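PDB 4GF2: erythrocyte binding antigen 140 from Plasmodium falciparum, which probably binds a receptor on the host erythrocyte surface during parasite invasion, this chain being the part that carries its two Duffy binding-like domains. Local coordinates for residues P343-L348 against I412-G417; N397-L402 against E448-V453. The protein carries 3 engineered substitutions. All blocks are in the same frame, centred on the assembly; numbering follows the deposited sequence.

Contact 1. Residues P343-L348 against I412-G417; sequences PRRQTL and IKDYYG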
# COMPACT_ATOMS: atom_id res chain seq x y z
N PRO A 343 28.87 -3.72 -14.74
CA PRO A 343 29.10 -3.96 -13.31
C PRO A 343 28.01 -3.33 -12.45
O PRO A 343 27.59 -3.91 -11.45
CB PRO A 343 30.44 -3.27 -13.06
CG PRO A 343 31.16 -3.38 -14.37
CD PRO A 343 30.10 -3.29 -15.43
N ARG A 344 27.56 -2.15 -12.85
CA ARG A 344 26.49 -1.45 -12.15
C ARG A 344 25.22 -2.30 -12.10
O ARG A 344 24.53 -2.33 -11.09
CB ARG A 344 26.21 -0.12 -12.85
CG ARG A 344 25.09 0.71 -12.24
CD ARG A 344 24.63 1.80 -13.21
NE ARG A 344 24.37 1.24 -14.54
CZ ARG A 344 23.32 0.49 -14.85
NH1 ARG A 344 22.41 0.19 -13.93
NH2 ARG A 344 23.18 0.02 -16.08
N ARG A 345 24.93 -3.01 -13.18
CA ARG A 345 23.74 -3.87 -13.24
C ARG A 345 23.93 -5.12 -12.40
O ARG A 345 22.97 -5.63 -11.80
CB ARG A 345 23.44 -4.25 -14.69
CG ARG A 345 22.36 -5.32 -14.86
CD ARG A 345 21.01 -4.86 -14.33
NE ARG A 345 20.00 -5.91 -14.44
CZ ARG A 345 19.78 -6.86 -13.53
NH1 ARG A 345 20.50 -6.90 -12.41
NH2 ARG A 345 18.84 -7.76 -13.72
N GLN A 346 25.16 -5.62 -12.35
CA GLN A 346 25.48 -6.81 -11.58
C GLN A 346 25.34 -6.57 -10.08
O GLN A 346 25.15 -7.51 -9.31
CB GLN A 346 26.92 -7.25 -11.87
CG GLN A 346 27.19 -7.62 -13.32
CD GLN A 346 28.65 -7.91 -13.59
OE1 GLN A 346 29.34 -8.51 -12.76
NE2 GLN A 346 29.13 -7.49 -14.75
N THR A 347 25.45 -5.31 -9.68
CA THR A 347 25.43 -4.96 -8.26
C THR A 347 24.22 -4.08 -7.91
O THR A 347 24.20 -3.46 -6.85
CB THR A 347 26.71 -4.22 -7.86
OG1 THR A 347 26.77 -2.94 -8.50
CG2 THR A 347 27.94 -5.04 -8.25
N LEU A 348 23.24 -4.04 -8.79
CA LEU A 348 22.02 -3.25 -8.58
C LEU A 348 21.27 -3.70 -7.32
O LEU A 348 21.06 -4.89 -7.09
CB LEU A 348 21.11 -3.39 -9.80
CG LEU A 348 19.75 -2.70 -9.76
CD1 LEU A 348 19.90 -1.19 -9.80
CD2 LEU A 348 18.89 -3.18 -10.92
N ILE A 412 19.07 -9.79 -18.27
CA ILE A 412 19.78 -10.68 -17.35
C ILE A 412 18.88 -11.77 -16.76
O ILE A 412 19.25 -12.94 -16.75
CB ILE A 412 20.44 -9.91 -16.19
CG1 ILE A 412 21.32 -8.78 -16.72
CG2 ILE A 412 21.26 -10.86 -15.33
CD1 ILE A 412 22.42 -9.24 -17.66
N LYS A 413 17.72 -11.37 -16.25
CA LYS A 413 16.80 -12.32 -15.63
C LYS A 413 17.51 -13.09 -14.52
O LYS A 413 17.45 -14.32 -14.47
CB LYS A 413 16.26 -13.31 -16.68
CG LYS A 413 15.52 -12.67 -17.83
CD LYS A 413 14.30 -11.90 -17.36
CE LYS A 413 13.37 -11.58 -18.52
NZ LYS A 413 12.17 -10.83 -18.06
N ASP A 414 18.19 -12.35 -13.66
CA ASP A 414 18.91 -12.94 -12.54
C ASP A 414 17.93 -13.33 -11.45
O ASP A 414 16.74 -13.02 -11.52
CB ASP A 414 19.93 -11.96 -11.98
CG ASP A 414 19.28 -10.80 -11.26
OD1 ASP A 414 18.27 -10.28 -11.78
OD2 ASP A 414 19.75 -10.43 -10.16
N TYR A 415 18.45 -13.98 -10.41
CA TYR A 415 17.62 -14.50 -9.34
C TYR A 415 16.69 -13.45 -8.75
O TYR A 415 15.51 -13.73 -8.50
CB TYR A 415 18.50 -15.09 -8.25
CG TYR A 415 17.73 -15.71 -7.11
CD1 TYR A 415 17.34 -17.04 -7.15
CD2 TYR A 415 17.39 -14.96 -5.99
CE1 TYR A 415 16.63 -17.61 -6.11
CE2 TYR A 415 16.68 -15.52 -4.95
CZ TYR A 415 16.30 -16.85 -5.01
OH TYR A 415 15.60 -17.41 -3.97
N TYR A 416 17.20 -12.25 -8.51
CA TYR A 416 16.41 -11.24 -7.80
C TYR A 416 15.55 -10.41 -8.74
O TYR A 416 14.42 -10.05 -8.40
CB TYR A 416 17.32 -10.35 -6.96
CG TYR A 416 18.01 -11.12 -5.86
CD1 TYR A 416 17.36 -11.42 -4.68
CD2 TYR A 416 19.31 -11.58 -6.03
CE1 TYR A 416 17.99 -12.14 -3.68
CE2 TYR A 416 19.95 -12.29 -5.05
CZ TYR A 416 19.29 -12.57 -3.87
OH TYR A 416 19.94 -13.29 -2.90
N GLY A 417 16.08 -10.11 -9.92
CA GLY A 417 15.28 -9.47 -10.95
C GLY A 417 14.04 -10.29 -11.29
O GLY A 417 12.93 -9.77 -11.27
O HOH W 1 20.83 -8.22 -9.50
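R345 and D414 carry the ionic part of this contact. The guanidinium NH2 of R345 donates to D414 OD1 at 3.2 Å, nearly straight at 171° and in the guanidinium plane, but it comes to D414 OD1 from above the carboxylate plane, 64° out of it. G417 N reaches the same oxygen, D414 OD1, from the other face at 2.9 Å. This is a capping bond: D414 is the N-cap of helix 415-427. A water bridges the second pair of polar atoms, accepting from R345 NH1 and donating to D414 OD2; the latter leg is short and its exact length uncertain.

I412 packs its aliphatic carbons on the guanidinium: CB lies 3.6 Å from R345 NH2, and CG1 lies over one face, offset toward the rim. R345 CG lies anti to the backbone N and the chain then bends at chi2 (63°), which carries CG and NE past I412 CG1. W482 of helix 478-508 also packs on both R345 and I412.

D410, just before the second segment, is the stronger ionic partner of R345 NH2. Shared by D410 and D414, the buried cation probably favours the ionised form of both carboxylates and partly offsets their charge where helix 415-427 begins.

Contact 2. Residues N397-L402 against E448-V453; sequences NSYADL and ENKENV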
# COMPACT_ATOMS: atom_id res chain seq x y z
N ASN A 397 20.83 5.33 -15.67
CA ASN A 397 21.19 3.97 -16.06
C ASN A 397 20.47 2.93 -15.20
O ASN A 397 19.83 2.02 -15.72
CB ASN A 397 22.71 3.76 -15.99
CG ASN A 397 23.46 4.43 -17.12
OD1 ASN A 397 22.90 4.72 -18.18
ND2 ASN A 397 24.75 4.68 -16.91
N SER A 398 20.58 3.07 -13.88
CA SER A 398 19.94 2.12 -12.98
C SER A 398 18.42 2.28 -12.98
O SER A 398 17.69 1.30 -12.86
CB SER A 398 20.50 2.27 -11.56
OG SER A 398 21.82 1.75 -11.50
N TYR A 399 17.96 3.51 -13.11
CA TYR A 399 16.54 3.78 -13.26
C TYR A 399 15.96 2.98 -14.43
O TYR A 399 14.93 2.32 -14.30
CB TYR A 399 16.31 5.27 -13.48
CG TYR A 399 14.89 5.61 -13.88
CD1 TYR A 399 13.84 5.42 -12.99
CD2 TYR A 399 14.60 6.12 -15.14
CE1 TYR A 399 12.55 5.73 -13.34
CE2 TYR A 399 13.31 6.43 -15.50
CZ TYR A 399 12.28 6.23 -14.59
OH TYR A 399 10.99 6.54 -14.94
N ALA A 400 16.63 3.06 -15.57
CA ALA A 400 16.17 2.38 -16.78
C ALA A 400 16.25 0.86 -16.63
O ALA A 400 15.40 0.13 -17.14
CB ALA A 400 16.98 2.83 -17.97
N ASP A 401 17.27 0.37 -15.93
CA ASP A 401 17.40 -1.06 -15.70
C ASP A 401 16.25 -1.55 -14.84
O ASP A 401 15.71 -2.63 -15.06
CB ASP A 401 18.73 -1.39 -15.02
CG ASP A 401 19.89 -1.43 -15.99
OD1 ASP A 401 19.66 -1.55 -17.21
OD2 ASP A 401 21.05 -1.35 -15.53
N LEU A 402 15.87 -0.74 -13.85
CA LEU A 402 14.75 -1.09 -12.98
C LEU A 402 13.49 -1.21 -13.81
O LEU A 402 12.72 -2.17 -13.66
CB LEU A 402 14.56 -0.05 -11.89
CG LEU A 402 15.63 -0.05 -10.80
CD1 LEU A 402 15.52 1.20 -9.93
CD2 LEU A 402 15.51 -1.30 -9.94
N GLU A 448 2.32 3.77 -14.54
CA GLU A 448 1.59 4.40 -13.44
C GLU A 448 2.50 4.75 -12.26
O GLU A 448 2.14 5.57 -11.42
CB GLU A 448 0.46 3.48 -12.96
CG GLU A 448 -0.60 3.20 -14.01
CD GLU A 448 -1.50 2.04 -13.64
OE1 GLU A 448 -1.35 1.50 -12.52
OE2 GLU A 448 -2.37 1.66 -14.46
N ASN A 449 3.68 4.13 -12.19
CA ASN A 449 4.57 4.34 -11.05
C ASN A 449 5.95 4.89 -11.39
O ASN A 449 6.70 5.28 -10.50
CB ASN A 449 4.74 3.02 -10.27
CG ASN A 449 3.48 2.63 -9.52
OD1 ASN A 449 3.23 3.09 -8.41
ND2 ASN A 449 2.67 1.77 -10.13
N LYS A 450 6.29 4.94 -12.67
CA LYS A 450 7.63 5.30 -13.10
C LYS A 450 8.00 6.73 -12.71
O LYS A 450 9.18 7.06 -12.58
CB LYS A 450 7.78 5.13 -14.61
CG LYS A 450 6.88 6.05 -15.42
CD LYS A 450 7.09 5.84 -16.91
CE LYS A 450 6.23 6.80 -17.71
NZ LYS A 450 6.41 6.60 -19.17
N GLU A 451 7.00 7.58 -12.52
CA GLU A 451 7.24 8.98 -12.16
C GLU A 451 7.73 9.10 -10.71
O GLU A 451 8.74 9.75 -10.45
CB GLU A 451 5.97 9.81 -12.35
CG GLU A 451 5.53 9.93 -13.81
CD GLU A 451 4.23 10.69 -13.97
OE1 GLU A 451 3.58 11.00 -12.94
OE2 GLU A 451 3.86 11.00 -15.12
N ASN A 452 7.02 8.47 -9.79
CA ASN A 452 7.45 8.45 -8.39
C ASN A 452 8.82 7.80 -8.23
O ASN A 452 9.63 8.24 -7.41
CB ASN A 452 6.43 7.72 -7.53
CG ASN A 452 5.25 8.60 -7.15
OD1 ASN A 452 5.39 9.81 -6.99
ND2 ASN A 452 4.08 7.99 -7.00
N VAL A 453 9.09 6.77 -9.01
CA VAL A 453 10.38 6.10 -8.94
C VAL A 453 11.48 7.10 -9.28
O VAL A 453 12.49 7.18 -8.59
CB VAL A 453 10.46 4.90 -9.91
CG1 VAL A 453 11.88 4.35 -9.97
CG2 VAL A 453 9.49 3.81 -9.47
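Y399 reaches across from helix 388-407 and overlaps V453 with the edge of its ring: V453 CG1 sits near the ring plane, 3.7 Å from Y399 CE1 and 3.8 Å from Y399 CD1. The methyl therefore touches one flank of the phenol and covers neither face. With CG anti to the backbone N, the ring extends beyond its own helix, which explains how the end of Y399 comes closer to helix 435-457 than its first bond would suggest.

At the far end of the ring the phenol OH donates to the backbone oxygen of K450, with 3.0 Å between Y399 OH and K450 O. The C=O...donor angle is 116° and the hydroxyl stands 47° out of the carbonyl plane, so the approach is tilted and misses the lone-pair directions. The acceptor lies in the kinked part of helix 435-457, where the N of E451 and N452 lack bonds to the preceding turn. Next to the bond, K450 CB comes within 3.5 Å of Y399 OH.

Both helices belong to the second Duffy binding-like domain, a largely helical fold, and the contact joins two of its helices through a buried tyrosine. The backbones come closest at Y399 and V453, whose CA atoms are 7.9 Å apart, while the Y399 side chain runs on to the K450 carbonyl. Two tryptophans of helix 435-457 also meet the ring: W454 edge-to-face, and W446 with the planes at about 40°.

K450 takes part through its backbone and the base of its side chain. Beyond CG that chain is extended and leads away from Y399, carrying NZ to a salt bridge with D471 of helix 470-475.

Overall arrangement
Both contacts lie in the second Duffy binding-like domain, with centres about 15 Å apart. Followed from the N terminus, the chain passes 343-348, then 397-402 on helix 388-407, then 412-417, where contact 1 closes a loop of 63 intervening residues, and finally 448-453, where contact 2 closes one of 45. The segments alternate, so the two loops cross and neither nests in the other. They also touch directly: R344 NH2 forms a salt bridge with D401 OD2 at 2.6 Å. Helix 388-407 is consequently linked to the short helix 343-346 by that bridge and to helix 435-457 by contact 2, while contact 1 ties 343-346 to the start of helix 415-427.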